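Local structure of phosphotriesterase family protein (Listeria monocytogenes serotype 4b str. H7858, 3PNZ) at residues 18-23 against 289-294; 265-270 against 315-320. The protein probably hydrolyses phosphorylated sugar lactones, as a zinc-dependent lactonase of the amidohydrolase fold. All coordinates share one frame; numbering follows the deposited sequence.

Contact 1 of 2, residues 18-23 against 289-294; sequences FTYSHE and EYIAKK. With ZN (zinc ion), chain I.
Tyr20 reaches from strand 19-23 to helix 289-305, where its phenol oxygen accepts a hydrogen bond from the backbone: Ala292 N to Tyr20 OH is 3.0 Å, N-H...O angle 153°. The amide meets the ring at its edge, near the ring plane. Ile291 CB and CG2 meet the ring at CE1 and CZ, with Ile291 CB 3.7 Å from Tyr20 CZ, and CD1 reaches over one face at longer range; the side chains run past each other in opposite directions. Beside them the Ala292 methyl touches Tyr20 OH (3.6 Å to CB) and, more loosely, Phe18, whose CE2 is 4.3 Å from Ala292 CB. The same hydroxyl is also hydrogen-bonded to Leu288 O, so Ala292 N and Leu288 O both grip it. Tyr20 CG stands anti to the carbonyl carbon (chi1 -76°), which sends the ring out toward the helix. Strand pairing with Thr62 and Val64 sets its backbone. Two residues on, past a corner in the chain, His22 NE2 binds zinc at 2.1 Å, with His24, carboxylated Lys154 and Asp272. The HxH pair His22 and His24 at the C-terminal end of the first barrel strand is a hallmark of the amidohydrolase-fold metal site.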
# COMPACT_ATOMS: atom_id res chain seq x y z
N PHE A 18 -12.09 0.33 -10.76
CA PHE A 18 -12.23 0.94 -9.44
C PHE A 18 -11.30 0.26 -8.44
O PHE A 18 -11.38 -0.95 -8.23
CB PHE A 18 -13.68 0.86 -8.96
CG PHE A 18 -13.96 1.69 -7.75
CD1 PHE A 18 -14.45 2.98 -7.87
CD2 PHE A 18 -13.71 1.19 -6.49
CE1 PHE A 18 -14.69 3.76 -6.75
CE2 PHE A 18 -13.95 1.96 -5.36
CZ PHE A 18 -14.44 3.25 -5.50
N THR A 19 -10.40 1.03 -7.83
CA THR A 19 -9.28 0.46 -7.08
C THR A 19 -9.13 1.07 -5.69
O THR A 19 -9.18 2.29 -5.54
CB THR A 19 -7.93 0.70 -7.82
OG1 THR A 19 -7.96 0.06 -9.11
CG2 THR A 19 -6.76 0.14 -7.01
N TYR A 20 -8.93 0.21 -4.69
CA TYR A 20 -8.44 0.64 -3.38
C TYR A 20 -6.93 0.52 -3.39
O TYR A 20 -6.40 -0.56 -3.62
CB TYR A 20 -8.98 -0.27 -2.26
CG TYR A 20 -10.42 -0.08 -1.84
CD1 TYR A 20 -11.19 0.99 -2.31
CD2 TYR A 20 -11.02 -0.97 -0.96
CE1 TYR A 20 -12.52 1.15 -1.92
CE2 TYR A 20 -12.34 -0.81 -0.56
CZ TYR A 20 -13.08 0.24 -1.03
OH TYR A 20 -14.40 0.37 -0.62
N SER A 21 -6.24 1.62 -3.12
CA SER A 21 -4.79 1.70 -3.34
C SER A 21 -3.86 1.23 -2.22
O SER A 21 -2.65 1.19 -2.42
CB SER A 21 -4.41 3.13 -3.76
OG SER A 21 -4.93 3.44 -5.03
N HIS A 22 -4.39 0.89 -1.05
CA HIS A 22 -3.56 0.40 0.05
C HIS A 22 -4.41 -0.37 1.06
O HIS A 22 -5.10 0.23 1.88
CB HIS A 22 -2.84 1.55 0.77
CG HIS A 22 -1.93 1.11 1.87
ND1 HIS A 22 -0.56 1.30 1.83
CD2 HIS A 22 -2.17 0.46 3.03
CE1 HIS A 22 -0.01 0.80 2.92
NE2 HIS A 22 -0.96 0.28 3.66
N GLU A 23 -4.36 -1.70 0.99
CA GLU A 23 -5.13 -2.52 1.91
C GLU A 23 -4.34 -3.71 2.43
O GLU A 23 -3.22 -3.96 1.98
CB GLU A 23 -6.41 -3.05 1.24
CG GLU A 23 -7.36 -1.97 0.73
CD GLU A 23 -7.98 -1.14 1.85
OE1 GLU A 23 -8.00 -1.63 3.00
OE2 GLU A 23 -8.46 -0.03 1.57
N GLU A 289 -16.47 -2.58 2.43
CA GLU A 289 -17.62 -1.94 1.80
C GLU A 289 -17.61 -0.44 2.04
O GLU A 289 -18.16 0.32 1.26
CB GLU A 289 -18.93 -2.52 2.33
CG GLU A 289 -19.20 -2.15 3.79
CD GLU A 289 -20.60 -2.55 4.26
OE1 GLU A 289 -21.01 -2.07 5.34
OE2 GLU A 289 -21.27 -3.33 3.56
N TYR A 290 -16.99 -0.02 3.14
CA TYR A 290 -17.19 1.35 3.62
C TYR A 290 -16.91 2.44 2.60
O TYR A 290 -17.75 3.31 2.37
CB TYR A 290 -16.39 1.63 4.89
CG TYR A 290 -16.66 3.03 5.41
CD1 TYR A 290 -17.81 3.31 6.13
CD2 TYR A 290 -15.79 4.08 5.13
CE1 TYR A 290 -18.08 4.59 6.60
CE2 TYR A 290 -16.05 5.36 5.59
CZ TYR A 290 -17.19 5.61 6.31
OH TYR A 290 -17.45 6.89 6.76
N ILE A 291 -15.73 2.42 1.99
CA ILE A 291 -15.34 3.53 1.12
C ILE A 291 -16.26 3.66 -0.09
O ILE A 291 -16.79 4.73 -0.36
CB ILE A 291 -13.86 3.46 0.71
CG1 ILE A 291 -12.98 3.65 1.95
CG2 ILE A 291 -13.53 4.51 -0.34
CD1 ILE A 291 -11.50 3.41 1.69
N ALA A 292 -16.46 2.55 -0.81
CA ALA A 292 -17.34 2.54 -1.97
C ALA A 292 -18.80 2.87 -1.60
O ALA A 292 -19.47 3.63 -2.30
CB ALA A 292 -17.27 1.19 -2.66
N LYS A 293 -19.26 2.33 -0.48
CA LYS A 293 -20.68 2.42 -0.11
C LYS A 293 -21.06 3.74 0.55
O LYS A 293 -22.11 4.32 0.24
CB LYS A 293 -21.05 1.25 0.80
CG LYS A 293 -22.53 1.09 1.05
CD LYS A 293 -22.78 -0.12 1.94
CE LYS A 293 -24.27 -0.41 2.09
NZ LYS A 293 -24.49 -1.63 2.92
N LYS A 294 -20.21 4.23 1.44
CA LYS A 294 -20.55 5.38 2.27
C LYS A 294 -19.66 6.62 2.05
O LYS A 294 -20.16 7.75 2.01
CB LYS A 294 -20.52 4.97 3.74
CG LYS A 294 -21.49 3.85 4.08
CD LYS A 294 -21.40 3.46 5.56
CE LYS A 294 -22.35 2.33 5.91
NZ LYS A 294 -22.14 1.83 7.30
ZN ZN I . -0.78 -0.91 5.42

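Contact 2 of 2, residues 265-270 against 315-320; sequences DQILVS and KKFFVD
Ile267 and Val269, on one side of strand 267-269, pack against Phe317 and Phe318 of helix 310-325. The apolar part is led by Phe317: Ile267 CG2 sits over one face of its ring, 3.9 Å from the centroid and 15° off the normal, a CH-pi contact displaced toward the rim. The two side chains lie side by side and point the same way, bringing Ile267 CB within 3.7 Å of Phe317 CE1. Val269 divides its methyls between the two phenylalanines. With CG1 anti to the backbone N (chi1 177°), that branch meets the end of the neighbouring ring, Val269 CG1 to Phe318 CZ being 3.6 Å, while CG2 approaches Phe317 CB at 3.9 Å. Helix 248-260 adds Ile255 to both Ile267 and Phe317. Among polar contacts, a water between the strand and helix backbones accepts from Val269 N (3.0 Å) and lies 2.7 Å from Phe317 O, one of several acceptors competing for its protons. The charged contact lies by the loop before the strand: Lys316, extended beyond CG, places NZ 2.8 Å from Asp265 OD1, on the syn lone pair. The same ammonium is also in a salt bridge with Glu264, its stronger partner, so two carboxylates share it. Strand and helix axes approach to 6.8 Å at 75°. The strand hydrogen-bonds along one edge with strand 234-237 while the helix packs on its face, as the last parallel strand of a TIM barrel.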
# COMPACT_ATOMS: atom_id res chain seq x y z
N ASP A 265 -4.62 14.88 -9.84
CA ASP A 265 -4.21 13.67 -10.55
C ASP A 265 -3.24 12.81 -9.73
O ASP A 265 -2.81 11.74 -10.17
CB ASP A 265 -3.54 14.04 -11.88
CG ASP A 265 -4.51 14.65 -12.88
OD1 ASP A 265 -5.73 14.44 -12.74
OD2 ASP A 265 -4.03 15.32 -13.81
N GLN A 266 -2.87 13.30 -8.55
CA GLN A 266 -1.88 12.59 -7.73
C GLN A 266 -2.48 11.94 -6.48
O GLN A 266 -1.76 11.28 -5.73
CB GLN A 266 -0.74 13.53 -7.34
CG GLN A 266 0.19 13.84 -8.51
CD GLN A 266 1.02 15.09 -8.28
OE1 GLN A 266 0.89 16.08 -9.01
NE2 GLN A 266 1.89 15.06 -7.28
N ILE A 267 -3.78 12.13 -6.28
CA ILE A 267 -4.45 11.63 -5.07
C ILE A 267 -4.93 10.18 -5.19
O ILE A 267 -5.60 9.80 -6.16
CB ILE A 267 -5.60 12.56 -4.67
CG1 ILE A 267 -5.04 13.95 -4.33
CG2 ILE A 267 -6.39 11.97 -3.48
CD1 ILE A 267 -6.07 15.03 -4.24
N LEU A 268 -4.56 9.36 -4.21
CA LEU A 268 -5.05 7.98 -4.11
C LEU A 268 -5.78 7.84 -2.79
O LEU A 268 -5.49 8.57 -1.84
CB LEU A 268 -3.90 6.99 -4.15
CG LEU A 268 -2.99 7.01 -5.38
CD1 LEU A 268 -1.79 6.09 -5.17
CD2 LEU A 268 -3.79 6.63 -6.62
N VAL A 269 -6.71 6.89 -2.72
CA VAL A 269 -7.56 6.72 -1.54
C VAL A 269 -7.72 5.25 -1.17
O VAL A 269 -7.87 4.38 -2.04
CB VAL A 269 -8.97 7.35 -1.75
CG1 VAL A 269 -9.86 7.10 -0.53
CG2 VAL A 269 -8.86 8.84 -2.05
N SER A 270 -7.66 4.96 0.13
CA SER A 270 -7.90 3.61 0.61
C SER A 270 -8.19 3.64 2.11
O SER A 270 -8.28 4.72 2.70
CB SER A 270 -6.69 2.71 0.31
OG SER A 270 -7.11 1.44 -0.17
N LYS A 315 -13.76 9.62 -9.83
CA LYS A 315 -13.24 8.84 -10.95
C LYS A 315 -11.71 8.91 -11.00
O LYS A 315 -11.06 7.90 -11.26
CB LYS A 315 -13.84 9.32 -12.27
CG LYS A 315 -13.48 8.43 -13.45
CD LYS A 315 -13.80 9.11 -14.77
CE LYS A 315 -13.03 8.45 -15.91
NZ LYS A 315 -13.24 6.98 -15.92
N LYS A 316 -11.14 10.08 -10.73
CA LYS A 316 -9.69 10.20 -10.67
C LYS A 316 -9.10 9.42 -9.50
O LYS A 316 -8.17 8.64 -9.70
CB LYS A 316 -9.25 11.67 -10.64
CG LYS A 316 -9.59 12.39 -11.93
CD LYS A 316 -8.93 13.74 -12.04
CE LYS A 316 -8.93 14.19 -13.50
NZ LYS A 316 -8.18 15.45 -13.66
N PHE A 317 -9.64 9.60 -8.29
CA PHE A 317 -9.02 8.97 -7.13
C PHE A 317 -9.02 7.44 -7.20
O PHE A 317 -8.07 6.80 -6.76
CB PHE A 317 -9.69 9.40 -5.81
CG PHE A 317 -9.71 10.89 -5.58
CD1 PHE A 317 -8.89 11.73 -6.32
CD2 PHE A 317 -10.56 11.44 -4.64
CE1 PHE A 317 -8.91 13.10 -6.12
CE2 PHE A 317 -10.58 12.82 -4.43
CZ PHE A 317 -9.77 13.64 -5.17
N PHE A 318 -10.09 6.86 -7.74
CA PHE A 318 -10.24 5.40 -7.71
C PHE A 318 -10.04 4.71 -9.05
O PHE A 318 -9.94 3.49 -9.09
CB PHE A 318 -11.61 5.01 -7.14
CG PHE A 318 -11.83 5.47 -5.73
CD1 PHE A 318 -11.32 4.73 -4.67
CD2 PHE A 318 -12.53 6.63 -5.46
CE1 PHE A 318 -11.52 5.14 -3.35
CE2 PHE A 318 -12.72 7.05 -4.16
CZ PHE A 318 -12.21 6.30 -3.11
N VAL A 319 -10.01 5.47 -10.13
CA VAL A 319 -9.82 4.86 -11.45
C VAL A 319 -8.61 5.43 -12.20
O VAL A 319 -7.64 4.72 -12.41
CB VAL A 319 -11.07 4.97 -12.35
CG1 VAL A 319 -10.81 4.28 -13.69
CG2 VAL A 319 -12.28 4.37 -11.66
N ASP A 320 -8.68 6.70 -12.58
CA ASP A 320 -7.62 7.28 -13.42
C ASP A 320 -6.26 7.30 -12.73
O ASP A 320 -5.26 6.89 -13.32
CB ASP A 320 -7.99 8.69 -13.88
CG ASP A 320 -9.26 8.73 -14.71
OD1 ASP A 320 -9.67 7.67 -15.22
OD2 ASP A 320 -9.86 9.81 -14.84
O HOH W 1 -7.24 4.96 -4.92

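In the fold
The two contacts interleave along the chain, in the order 18-23, 265-270, 289-294, 315-320, with centres about 11 Å apart. Each joins a barrel strand to one of two successive helices, 289-305 and 310-325. Strands 19-23 and 267-269 are end strands of the two parallel four-stranded sheets, and they meet where the first and last strands of the barrel come together. Thr19 N lies 2.8 Å from Phe318 O, a probable hydrogen bond, and the Phe318 ring stacks on Phe18 and touches Ile291. Nearer the zinc site, Ser270 OG is 2.6 Å from Glu23 OE2. Helix 310-325 thus spans the closure of the barrel, with helix 289-305 alongside; the zinc-binding His22 belongs to contact 1.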